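Local structure of phenylacetaldehyde dehydrogenase (Burkholderia cenocepacia, 4O5H) at residues R46-V50 with A60-E64. The protein probably oxidises phenylacetaldehyde in an NAD+-dependent reaction, as a member of the aldehyde dehydrogenase family. Numbering follows the deposited sequence.
Sequences RQLDV and ARVPE
Q47 and R61 meet on the outer face of a two-stranded antiparallel β-hairpin, strands 47-52 and 57-63, which illustrates how such a unit divides polar from apolar side chains. R61 can be followed outward. Its CB lies 3.6 Å from NE2 of Q47, and its CG passes 3.8 Å from OD1 of D49, whose side chain runs beside it in the same direction; CD still borders that oxygen. A turn about CG-CD (chi3 76°) then brings the guanidinium to OE1 of Q47, which sits over the centre of one face, 3.3 Å from CZ of R61. The planes are 37° apart, and NH1 and NH2 approach OE1 at angles too poor for hydrogen bonds. NE instead donates within the guanidinium plane to a water at 2.8 Å, which donates to OD1 of D49 and so links two groups whose direct salt bridge, R61 NE to D49 OD1, is long at 3.8 Å.

The other face is apolar. CD1 of L48 touches CG2 of V62 at 3.7 Å, while V50 reaches A60 and CG1 of V62. V50, A60 and V62 also touch L215 of helix 215-227, with V50 near the bound sodium ion. L48 and V62 exchange two backbone hydrogen bonds. Just outside the strands, E64 N donates to R46 O at 3.0 Å; E64 OE1 makes a long, out-of-plane salt bridge with R46 NE, and OE2 lies over one guanidinium face, offset toward its rim.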
ATOM      1  N   ARG A  46      23.292  12.734 -24.481  1.00 23.38           N
ATOM      2  CA  ARG A  46      23.834  11.390 -24.324  1.00 23.71           C
ATOM      3  C   ARG A  46      22.855  10.324 -24.760  1.00 21.31           C
ATOM      4  O   ARG A  46      21.642  10.494 -24.671  1.00 19.33           O
ATOM      5  CB  ARG A  46      24.284  11.101 -22.878  1.00 25.97           C
ATOM      6  CG  ARG A  46      25.652  11.730 -22.508  1.00 29.85           C
ATOM      7  CD  ARG A  46      26.225  11.199 -21.185  1.00 33.12           C
ATOM      8  NE  ARG A  46      25.526  11.808 -20.088  1.00 37.50           N
ATOM      9  CZ  ARG A  46      26.016  11.976 -18.856  1.00 44.50           C
ATOM     10  NH1 ARG A  46      27.248  11.583 -18.521  1.00 50.68           N
ATOM     11  NH2 ARG A  46      25.253  12.542 -17.930  1.00 45.62           N
ATOM     12  N   GLN A  47      23.406   9.205 -25.221  1.00 20.52           N
ATOM     13  CA  GLN A  47      22.597   8.088 -25.637  1.00 19.62           C
ATOM     14  C   GLN A  47      23.117   6.784 -25.069  1.00 19.64           C
ATOM     15  O   GLN A  47      24.279   6.650 -24.762  1.00 19.89           O
ATOM     16  CB  GLN A  47      22.632   7.963 -27.156  1.00 19.58           C
ATOM     17  CG  GLN A  47      21.981   9.086 -27.920  1.00 19.91           C
ATOM     18  CD  GLN A  47      22.204   8.926 -29.408  1.00 20.52           C
ATOM     19  OE1 GLN A  47      23.301   9.185 -29.906  1.00 22.13           O
ATOM     20  NE2 GLN A  47      21.209   8.460 -30.100  1.00 19.34           N
ATOM     21  N   LEU A  48      22.254   5.799 -24.997  1.00 19.96           N
ATOM     22  CA  LEU A  48      22.743   4.457 -24.697  1.00 21.06           C
ATOM     23  C   LEU A  48      22.403   3.460 -25.775  1.00 19.01           C
ATOM     24  O   LEU A  48      21.437   3.605 -26.498  1.00 17.67           O
ATOM     25  CB  LEU A  48      22.298   4.010 -23.322  1.00 23.59           C
ATOM     26  CG  LEU A  48      20.823   3.908 -23.117  1.00 24.75           C
ATOM     27  CD1 LEU A  48      20.353   2.536 -23.535  1.00 27.22           C
ATOM     28  CD2 LEU A  48      20.541   4.107 -21.656  1.00 26.63           C
ATOM     29  N   ASP A  49      23.272   2.469 -25.913  1.00 18.13           N
ATOM     30  CA  ASP A  49      23.127   1.425 -26.908  1.00 17.68           C
ATOM     31  C   ASP A  49      22.040   0.434 -26.583  1.00 16.14           C
ATOM     32  O   ASP A  49      21.885   0.036 -25.461  1.00 16.32           O
ATOM     33  CB  ASP A  49      24.420   0.633 -27.040  1.00 18.36           C
ATOM     34  CG  ASP A  49      25.535   1.431 -27.660  1.00 19.65           C
ATOM     35  OD1 ASP A  49      25.306   2.474 -28.323  1.00 19.77           O
ATOM     36  OD2 ASP A  49      26.668   0.977 -27.488  1.00 21.08           O
ATOM     37  N   VAL A  50      21.331   0.019 -27.619  1.00 15.30           N
ATOM     38  CA  VAL A  50      20.425  -1.092 -27.543  1.00 14.44           C
ATOM     39  C   VAL A  50      21.057  -2.270 -28.268  1.00 14.28           C
ATOM     40  O   VAL A  50      21.437  -2.161 -29.429  1.00 14.14           O
ATOM     41  CB  VAL A  50      19.087  -0.757 -28.188  1.00 14.32           C
ATOM     42  CG1 VAL A  50      18.103  -1.873 -27.955  1.00 14.32           C
ATOM     43  CG2 VAL A  50      18.560   0.530 -27.589  1.00 14.44           C
ATOM     44  N   ALA A  60      20.272  -0.203 -32.151  1.00 17.09           N
ATOM     45  CA  ALA A  60      19.653   1.096 -31.994  1.00 17.08           C
ATOM     46  C   ALA A  60      20.369   1.827 -30.881  1.00 16.97           C
ATOM     47  O   ALA A  60      21.138   1.234 -30.137  1.00 16.62           O
ATOM     48  CB  ALA A  60      18.153   0.977 -31.640  1.00 16.54           C
ATOM     49  N   ARG A  61      20.050   3.110 -30.757  1.00 17.84           N
ATOM     50  CA  ARG A  61      20.455   3.932 -29.634  1.00 18.53           C
ATOM     51  C   ARG A  61      19.270   4.758 -29.155  1.00 17.18           C
ATOM     52  O   ARG A  61      18.473   5.227 -29.949  1.00 16.78           O
ATOM     53  CB  ARG A  61      21.571   4.854 -30.060  1.00 22.23           C
ATOM     54  CG  ARG A  61      22.766   4.119 -30.659  1.00 25.01           C
ATOM     55  CD  ARG A  61      23.781   5.088 -31.199  1.00 29.21           C
ATOM     56  NE  ARG A  61      24.553   5.695 -30.126  1.00 33.60           N
ATOM     57  CZ  ARG A  61      25.396   6.726 -30.286  1.00 40.28           C
ATOM     58  NH1 ARG A  61      25.587   7.284 -31.495  1.00 41.16           N
ATOM     59  NH2 ARG A  61      26.061   7.208 -29.226  1.00 40.53           N
ATOM     60  N   VAL A  62      19.155   4.939 -27.855  1.00 16.17           N
ATOM     61  CA  VAL A  62      18.066   5.752 -27.284  1.00 15.26           C
ATOM     62  C   VAL A  62      18.654   6.804 -26.339  1.00 15.51           C
ATOM     63  O   VAL A  62      19.804   6.656 -25.887  1.00 16.01           O
ATOM     64  CB  VAL A  62      17.017   4.900 -26.550  1.00 13.86           C
ATOM     65  CG1 VAL A  62      16.427   3.865 -27.499  1.00 13.67           C
ATOM     66  CG2 VAL A  62      17.594   4.258 -25.298  1.00 13.89           C
ATOM     67  N   PRO A  63      17.875   7.859 -26.012  1.00 14.81           N
ATOM     68  CA  PRO A  63      18.387   8.812 -25.070  1.00 15.40           C
ATOM     69  C   PRO A  63      18.710   8.227 -23.707  1.00 15.78           C
ATOM     70  O   PRO A  63      17.986   7.360 -23.210  1.00 14.14           O
ATOM     71  CB  PRO A  63      17.280   9.851 -24.963  1.00 15.36           C
ATOM     72  CG  PRO A  63      16.601   9.767 -26.303  1.00 15.44           C
ATOM     73  CD  PRO A  63      16.583   8.278 -26.549  1.00 14.59           C
ATOM     74  N   GLU A  64      19.771   8.768 -23.109  1.00 17.25           N
ATOM     75  CA  GLU A  64      20.139   8.490 -21.735  1.00 18.59           C
ATOM     76  C   GLU A  64      19.741   9.683 -20.839  1.00 17.88           C
ATOM     77  O   GLU A  64      20.500  10.639 -20.674  1.00 18.61           O
ATOM     78  CB  GLU A  64      21.640   8.252 -21.652  1.00 21.72           C
ATOM     79  CG  GLU A  64      22.056   7.810 -20.261  1.00 23.88           C
ATOM     80  CD  GLU A  64      23.450   8.217 -19.873  1.00 27.19           C
ATOM     81  OE1 GLU A  64      24.395   8.190 -20.673  1.00 31.22           O
ATOM     82  OE2 GLU A  64      23.584   8.569 -18.725  1.00 29.72           O
TER
HETATM   83  O   HOH W   1      18.676   8.533 -29.090  1.00 16.17           O
HETATM   84  O   HOH W   2      24.959   4.990 -27.447  1.00 28.78           O